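Local coordinates for DNA topoisomerase 2-associated protein PAT1 (Saccharomyces cerevisiae, PDB 5LMG) that activates mRNA decapping and represses translation, its C-terminal domain binding directly to the decapping enzyme Dcp2 and the exonuclease Xrn1, at residues I124-F129 and M182-Q187; N192-L197 and T244-K249; N205-L210 and W278-S283. The protein carries 2 engineered substitutions. All blocks are in the same frame, centred on the assembly; numbering follows the deposited sequence.

Contact 1. Residues I124-F129 and M182-Q187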
# COMPACT_ATOMS: atom_id res chain seq x y z
N ILE A 124 -8.01 17.09 -0.99
CA ILE A 124 -7.37 16.24 -2.01
C ILE A 124 -7.40 14.77 -1.54
O ILE A 124 -7.84 13.91 -2.30
CB ILE A 124 -5.95 16.74 -2.40
CG1 ILE A 124 -6.07 18.02 -3.28
CG2 ILE A 124 -5.13 15.63 -3.10
CD1 ILE A 124 -4.78 18.72 -3.67
N LEU A 125 -6.96 14.51 -0.29
CA LEU A 125 -6.94 13.18 0.32
C LEU A 125 -8.37 12.60 0.38
O LEU A 125 -8.57 11.44 0.01
CB LEU A 125 -6.33 13.22 1.74
CG LEU A 125 -4.84 13.56 2.01
CD1 LEU A 125 -4.20 12.50 2.88
CD2 LEU A 125 -4.02 13.84 0.75
N GLN A 126 -9.36 13.43 0.81
CA GLN A 126 -10.79 13.07 0.87
C GLN A 126 -11.28 12.63 -0.51
O GLN A 126 -11.92 11.59 -0.62
CB GLN A 126 -11.65 14.23 1.39
CG GLN A 126 -11.54 14.47 2.90
CD GLN A 126 -12.34 15.66 3.39
OE1 GLN A 126 -12.34 16.74 2.79
NE2 GLN A 126 -12.95 15.52 4.55
N LYS A 127 -10.94 13.41 -1.57
CA LYS A 127 -11.30 13.10 -2.96
C LYS A 127 -10.73 11.74 -3.39
O LYS A 127 -11.48 10.90 -3.89
CB LYS A 127 -10.82 14.22 -3.91
CG LYS A 127 -11.40 14.15 -5.33
CD LYS A 127 -12.73 14.88 -5.43
CE LYS A 127 -13.91 13.95 -5.52
NZ LYS A 127 -15.18 14.69 -5.34
N ILE A 128 -9.41 11.53 -3.18
CA ILE A 128 -8.68 10.29 -3.51
C ILE A 128 -9.36 9.07 -2.86
O ILE A 128 -9.68 8.13 -3.57
CB ILE A 128 -7.16 10.39 -3.18
CG1 ILE A 128 -6.44 11.44 -4.09
CG2 ILE A 128 -6.47 9.01 -3.26
CD1 ILE A 128 -4.98 11.78 -3.68
N PHE A 129 -9.61 9.12 -1.53
CA PHE A 129 -10.24 8.02 -0.81
C PHE A 129 -11.72 7.79 -1.20
O PHE A 129 -12.15 6.64 -1.26
CB PHE A 129 -10.06 8.16 0.71
CG PHE A 129 -8.66 7.83 1.17
CD1 PHE A 129 -8.20 6.52 1.18
CD2 PHE A 129 -7.79 8.83 1.57
CE1 PHE A 129 -6.90 6.21 1.58
CE2 PHE A 129 -6.48 8.53 1.96
CZ PHE A 129 -6.05 7.22 1.97
N MET A 182 -10.06 9.53 11.11
CA MET A 182 -11.29 8.73 11.21
C MET A 182 -12.18 9.02 9.99
O MET A 182 -12.66 8.08 9.36
CB MET A 182 -12.04 8.96 12.53
CG MET A 182 -11.30 8.44 13.78
SD MET A 182 -10.85 6.68 13.73
CE MET A 182 -9.10 6.80 13.78
N GLY A 183 -12.26 10.30 9.62
CA GLY A 183 -12.98 10.76 8.44
C GLY A 183 -12.51 10.09 7.16
O GLY A 183 -13.34 9.62 6.37
N LEU A 184 -11.18 9.97 6.96
CA LEU A 184 -10.59 9.34 5.77
C LEU A 184 -10.86 7.84 5.70
O LEU A 184 -11.13 7.32 4.63
CB LEU A 184 -9.08 9.65 5.63
CG LEU A 184 -8.67 11.13 5.47
CD1 LEU A 184 -7.16 11.26 5.47
CD2 LEU A 184 -9.22 11.73 4.17
N LEU A 185 -10.82 7.16 6.86
CA LEU A 185 -11.10 5.73 6.97
C LEU A 185 -12.54 5.43 6.58
O LEU A 185 -12.80 4.48 5.82
CB LEU A 185 -10.83 5.24 8.40
CG LEU A 185 -9.39 4.86 8.71
CD1 LEU A 185 -9.11 5.02 10.20
CD2 LEU A 185 -9.08 3.46 8.24
N LEU A 186 -13.48 6.25 7.08
CA LEU A 186 -14.91 6.15 6.78
C LEU A 186 -15.16 6.41 5.31
O LEU A 186 -15.96 5.70 4.71
CB LEU A 186 -15.75 7.09 7.66
CG LEU A 186 -15.98 6.64 9.11
CD1 LEU A 186 -16.64 7.76 9.92
CD2 LEU A 186 -16.82 5.37 9.16
N GLN A 187 -14.44 7.39 4.70
CA GLN A 187 -14.53 7.70 3.26
C GLN A 187 -14.16 6.45 2.44
O GLN A 187 -14.86 6.12 1.49
CB GLN A 187 -13.60 8.87 2.87
CG GLN A 187 -14.10 10.26 3.25
CD GLN A 187 -15.26 10.77 2.43
OE1 GLN A 187 -15.35 10.56 1.22
NE2 GLN A 187 -16.16 11.49 3.08
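Q126 sits across from L184, and F129 from Q187, where two helices run in nearly the same direction, their segment axes 9.1 Å apart and inclined by 23°. The contact is apolar at heart and turns on one residue, L184, whose side chain points at the other helix and feeds both its methyls into it. Its CG lies anti to the carbonyl carbon (chi1 -62°), which sends the isobutyl group across to L125, Q126 and F129. The CD2 methyl does most of the work. It rests against the backbone turn of 124-129, 3.8 Å from Q126 N, and the aliphatic part of Q126 passes it at about a right angle, with Q126 CG also 3.8 Å from L184 CD2. On another flank the same methyl meets L125 CB at 4.1 Å and reaches F129, where the nearest ring atom, CD2, is again 4.1 Å from L184 CD2. The second methyl, L184 CD1, packs against L125 CD1 at 4.1 Å, so the two leucines also touch through one methyl each. One turn further on the helices come together at their CB atoms: F129 CB is 4.2 Å from Q187 CB, leaving little room between the backbones here. Q126 and Q187 lie toward the more accessible margin, while L125, F129 and L184 are buried. Helix 151-174, which lies between the two in the chain, covers that buried side, with I168 and F171 on L125 and L172 on L184. The F129 ring continues toward helix 201-216, where L206 and L210 receive it, and at the C-terminal end the side-chain ND2 of N192 donates to F129 O.

Contact 2. Residues N192-L197 and T244-K249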
# COMPACT_ATOMS: atom_id res chain seq x y z
N ASN A 192 -16.24 2.40 -1.23
CA ASN A 192 -15.51 1.37 -1.97
C ASN A 192 -15.78 -0.02 -1.47
O ASN A 192 -16.04 -0.21 -0.27
CB ASN A 192 -14.00 1.62 -1.84
CG ASN A 192 -13.53 2.96 -2.34
OD1 ASN A 192 -13.36 3.17 -3.54
ND2 ASN A 192 -13.32 3.89 -1.41
N ASN A 193 -15.61 -1.02 -2.37
CA ASN A 193 -15.60 -2.42 -2.02
C ASN A 193 -14.16 -2.57 -1.49
O ASN A 193 -13.21 -2.52 -2.28
CB ASN A 193 -15.81 -3.31 -3.27
CG ASN A 193 -15.80 -4.79 -3.00
OD1 ASN A 193 -14.89 -5.36 -2.38
ND2 ASN A 193 -16.81 -5.47 -3.49
N VAL A 194 -14.01 -2.65 -0.16
CA VAL A 194 -12.73 -2.72 0.55
C VAL A 194 -11.92 -3.96 0.11
O VAL A 194 -10.72 -3.82 -0.16
CB VAL A 194 -12.88 -2.61 2.10
CG1 VAL A 194 -11.52 -2.53 2.79
CG2 VAL A 194 -13.73 -1.40 2.49
N SER A 195 -12.57 -5.13 -0.04
CA SER A 195 -11.90 -6.35 -0.49
C SER A 195 -11.25 -6.16 -1.89
O SER A 195 -10.13 -6.64 -2.09
CB SER A 195 -12.85 -7.54 -0.48
OG SER A 195 -12.17 -8.70 -0.94
N PHE A 196 -11.94 -5.46 -2.83
CA PHE A 196 -11.35 -5.15 -4.13
C PHE A 196 -10.08 -4.30 -3.95
O PHE A 196 -9.07 -4.62 -4.58
CB PHE A 196 -12.35 -4.46 -5.10
CG PHE A 196 -11.66 -3.93 -6.36
CD1 PHE A 196 -11.19 -4.81 -7.33
CD2 PHE A 196 -11.44 -2.57 -6.53
CE1 PHE A 196 -10.52 -4.33 -8.47
CE2 PHE A 196 -10.78 -2.09 -7.67
CZ PHE A 196 -10.32 -2.97 -8.63
N LEU A 197 -10.11 -3.28 -3.06
CA LEU A 197 -8.95 -2.40 -2.79
C LEU A 197 -7.72 -3.17 -2.31
O LEU A 197 -6.58 -2.81 -2.66
CB LEU A 197 -9.29 -1.27 -1.80
CG LEU A 197 -10.32 -0.21 -2.23
CD1 LEU A 197 -10.42 0.88 -1.17
CD2 LEU A 197 -9.99 0.41 -3.61
N THR A 244 -15.03 -6.02 9.33
CA THR A 244 -16.26 -6.61 8.77
C THR A 244 -16.19 -6.71 7.23
O THR A 244 -16.55 -7.76 6.69
CB THR A 244 -17.50 -5.82 9.25
OG1 THR A 244 -17.51 -5.79 10.67
CG2 THR A 244 -18.82 -6.42 8.77
N SER A 245 -15.71 -5.65 6.55
CA SER A 245 -15.59 -5.64 5.09
C SER A 245 -14.53 -6.61 4.54
O SER A 245 -14.61 -6.97 3.37
CB SER A 245 -15.36 -4.22 4.56
OG SER A 245 -14.13 -3.69 5.01
N LEU A 246 -13.56 -7.05 5.38
CA LEU A 246 -12.46 -7.95 5.03
C LEU A 246 -12.65 -9.39 5.45
O LEU A 246 -12.03 -10.28 4.85
CB LEU A 246 -11.13 -7.44 5.61
CG LEU A 246 -10.60 -6.13 5.04
CD1 LEU A 246 -9.42 -5.63 5.85
CD2 LEU A 246 -10.25 -6.28 3.58
N GLU A 247 -13.46 -9.64 6.50
CA GLU A 247 -13.68 -10.97 7.06
C GLU A 247 -14.09 -11.98 6.00
O GLU A 247 -14.92 -11.65 5.15
CB GLU A 247 -14.69 -10.90 8.21
CG GLU A 247 -14.60 -12.09 9.14
CD GLU A 247 -15.53 -11.98 10.34
OE1 GLU A 247 -16.44 -11.12 10.31
OE2 GLU A 247 -15.38 -12.79 11.28
N SER A 248 -13.47 -13.17 6.03
CA SER A 248 -13.61 -14.30 5.07
C SER A 248 -12.92 -14.04 3.69
O SER A 248 -12.91 -14.93 2.84
CB SER A 248 -15.07 -14.73 4.89
OG SER A 248 -15.73 -13.92 3.93
N LYS A 249 -12.33 -12.83 3.49
CA LYS A 249 -11.66 -12.42 2.24
C LYS A 249 -10.17 -12.01 2.44
O LYS A 249 -9.54 -11.57 1.48
CB LYS A 249 -12.45 -11.29 1.55
CG LYS A 249 -13.85 -11.70 1.09
CD LYS A 249 -14.79 -10.52 0.86
CE LYS A 249 -15.49 -10.06 2.12
NZ LYS A 249 -16.50 -9.00 1.85
O HOH W 1 -16.65 -7.59 -0.59
O HOH W 2 -9.90 -8.99 0.71
O HOH W 3 -15.34 -5.48 0.98
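K249 lies along S195, while S245, and the tip of L246, meet V194; the end of one helix thus meets the start of another. The lysine can be followed outward. Its CB is 3.6 Å from S195 OG, CG passes the same hydroxyl a little farther off, and CD slides over the serine's carbon, 3.8 Å from S195 CB. At chi3 (-85°) the chain bends, and CE carries the ammonium back over the preceding helix, 234-246. There NZ donates to S245 O at 3.2 Å, from well above the carbonyl plane, and donates another N-H to a water 2.8 Å from NZ; that water in turn makes a weak bond to N193 OD1. S245 O also accepts from a second water, itself taking the N-H of S195, so this carbonyl near the helix end is gripped twice. A third water links S195 OG to K249 O. Polar links across the gap are therefore made through water.

V194 is packed closely: the S245 hydroxyl comes to 3.3 Å, OG to V194 CB, with OG hydrogen-bonded to L242 O in its own helix. The apolar pair is V194 with L246: V194 CG1, anti to the backbone N, reaches L246 CD2 at 4.0 Å, the two side chains crossing at about a right angle. Within 192-197, N193 is an N-cap: its OD1 accepts from F196 N at 3.0 Å, with an N-H...O angle of 155°.

What results is a helix start, capped by asparagine, set against a helix end that leaves through a type II beta turn from L246 to K249. The join is consistent with a largely helical array of the TPR clan, to which the family belongs.

Contact 3. Residues N205-L210 and W278-S283. Engineered in segment 278-283: A279 (natural residue Gln). With EDO (1,2-ethanediol), chain J.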
# COMPACT_ATOMS: atom_id res chain seq x y z
N ASN A 205 -1.45 -0.67 0.44
CA ASN A 205 -0.51 0.26 1.07
C ASN A 205 -1.22 1.51 1.62
O ASN A 205 -0.86 1.97 2.70
CB ASN A 205 0.62 0.62 0.15
CG ASN A 205 1.59 -0.51 -0.13
OD1 ASN A 205 1.59 -1.56 0.53
ND2 ASN A 205 2.43 -0.34 -1.14
N LEU A 206 -2.25 2.02 0.91
CA LEU A 206 -3.02 3.17 1.39
C LEU A 206 -3.79 2.82 2.66
O LEU A 206 -3.83 3.64 3.58
CB LEU A 206 -3.98 3.71 0.32
CG LEU A 206 -3.36 4.65 -0.72
CD1 LEU A 206 -4.26 4.81 -1.93
CD2 LEU A 206 -3.06 6.00 -0.12
N ILE A 207 -4.34 1.59 2.75
CA ILE A 207 -5.07 1.12 3.93
C ILE A 207 -4.09 1.01 5.11
O ILE A 207 -4.38 1.54 6.18
CB ILE A 207 -5.91 -0.17 3.68
CG1 ILE A 207 -7.01 0.08 2.63
CG2 ILE A 207 -6.54 -0.70 5.00
CD1 ILE A 207 -7.55 -1.18 1.91
N THR A 208 -2.89 0.40 4.88
CA THR A 208 -1.84 0.24 5.90
C THR A 208 -1.43 1.59 6.51
O THR A 208 -1.30 1.68 7.74
CB THR A 208 -0.63 -0.51 5.34
OG1 THR A 208 -1.09 -1.69 4.70
CG2 THR A 208 0.42 -0.85 6.42
N ILE A 209 -1.25 2.63 5.66
CA ILE A 209 -0.92 4.00 6.07
C ILE A 209 -2.01 4.54 7.03
O ILE A 209 -1.66 5.01 8.10
CB ILE A 209 -0.72 4.94 4.85
CG1 ILE A 209 0.62 4.64 4.13
CG2 ILE A 209 -0.81 6.42 5.26
CD1 ILE A 209 0.60 5.01 2.69
N LEU A 210 -3.31 4.45 6.65
CA LEU A 210 -4.43 4.91 7.48
C LEU A 210 -4.50 4.17 8.81
O LEU A 210 -4.63 4.83 9.84
CB LEU A 210 -5.81 4.85 6.77
CG LEU A 210 -6.03 5.72 5.53
CD1 LEU A 210 -7.45 5.54 5.01
CD2 LEU A 210 -5.80 7.22 5.82
N TRP A 278 2.68 -8.54 4.43
CA TRP A 278 2.94 -8.83 5.85
C TRP A 278 2.91 -7.56 6.69
O TRP A 278 2.53 -7.63 7.85
CB TRP A 278 4.24 -9.64 6.04
CG TRP A 278 4.20 -10.98 5.36
CD1 TRP A 278 4.82 -11.32 4.18
CD2 TRP A 278 3.41 -12.12 5.74
NE1 TRP A 278 4.49 -12.60 3.83
CE2 TRP A 278 3.61 -13.12 4.75
CE3 TRP A 278 2.55 -12.40 6.82
CZ2 TRP A 278 3.01 -14.38 4.83
CZ3 TRP A 278 1.93 -13.65 6.88
CH2 TRP A 278 2.16 -14.62 5.89
N ALA A 279 3.27 -6.39 6.09
CA ALA A 279 3.22 -5.08 6.77
C ALA A 279 1.75 -4.70 7.01
O ALA A 279 1.41 -4.25 8.11
CB ALA A 279 3.94 -4.01 5.96
N PHE A 280 0.88 -4.94 6.02
CA PHE A 280 -0.55 -4.71 6.16
C PHE A 280 -1.12 -5.61 7.28
O PHE A 280 -1.85 -5.11 8.13
CB PHE A 280 -1.31 -4.96 4.84
CG PHE A 280 -2.81 -5.07 5.03
CD1 PHE A 280 -3.59 -3.92 5.19
CD2 PHE A 280 -3.44 -6.31 5.07
CE1 PHE A 280 -4.98 -4.02 5.38
CE2 PHE A 280 -4.82 -6.40 5.29
CZ PHE A 280 -5.59 -5.26 5.43
N LEU A 281 -0.79 -6.93 7.26
CA LEU A 281 -1.28 -7.91 8.23
C LEU A 281 -0.82 -7.57 9.64
O LEU A 281 -1.58 -7.79 10.58
CB LEU A 281 -0.87 -9.35 7.86
CG LEU A 281 -1.58 -9.99 6.66
CD1 LEU A 281 -0.88 -11.28 6.26
CD2 LEU A 281 -3.07 -10.27 6.95
N ALA A 282 0.41 -7.02 9.79
CA ALA A 282 0.99 -6.61 11.06
C ALA A 282 0.19 -5.42 11.61
O ALA A 282 -0.17 -5.44 12.79
CB ALA A 282 2.46 -6.24 10.89
N SER A 283 -0.14 -4.43 10.76
CA SER A 283 -0.91 -3.26 11.21
C SER A 283 -2.36 -3.63 11.54
O SER A 283 -2.91 -3.12 12.53
CB SER A 283 -0.84 -2.11 10.22
OG SER A 283 -1.57 -2.41 9.04
C1 EDO J . 2.58 1.05 3.96
O1 EDO J . 1.81 1.81 3.05
C2 EDO J . 3.13 -0.18 3.22
O2 EDO J . 3.49 -1.17 4.17
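T208 meets F280 and S283 where helices 201-216 and 275-286 pack side by side, as in the helical arrays of the TPR clan; the segment axes are 9.3 Å apart and 32° from parallel. T208 has OG1 anti to the carbonyl carbon (chi1 -50°) and CG2 anti to the backbone N. OG1 lies in the plane of the F280 ring, at its edge, 3.4 Å from F280 CD1; it is also 3.3 Å from F280 CB and bonds back to L204 O in its own helix. T208 CG2 lies 3.6 Å from S283 OG. F280 holds its CG anti to the backbone N, which brings the ring edge to I207, whose CG2 touches F280 CE1 at 3.7 Å, also near the ring plane. S283 places its hydroxyl between its backbone N and carbonyl carbon (chi1 71°), folding it back to donate to F280 O at 2.9 Å. With an alanine at S283, F280 O would probably lose this extra donor and the T208 methyl the oxygen it leans on, opening a small gap between the helices. Beyond T208, at the more accessible side of the contact, lies a 1,2-ethanediol, probably from the crystallisation liquor. It spans the two helices: its O2 is 3.4 Å from CB of A279, an engineered residue, and its O1 donates to N205 O at 2.7 Å.

Overall arrangement
From the N terminus, helix 118-130 comes first; the chain then passes through helices 136-141 and 151-174 and returns in helix 178-191 to close contact 1 over 52 intervening residues. This loop is complete before the others begin. Contact 2 opens just after it, at 192-197, and closes at 244-249, but contact 3 opens inside that span, at 205-210, and closes beyond it, at 278-283; contacts 2 and 3 therefore cross, and none nests in another. Helix 201-216 joins all three: L210 packs on L184 and L185 of contact 1, and I207 on V194 and L197 of contact 2. L246 against F280 completes the join, tying the middle helices of the domain together.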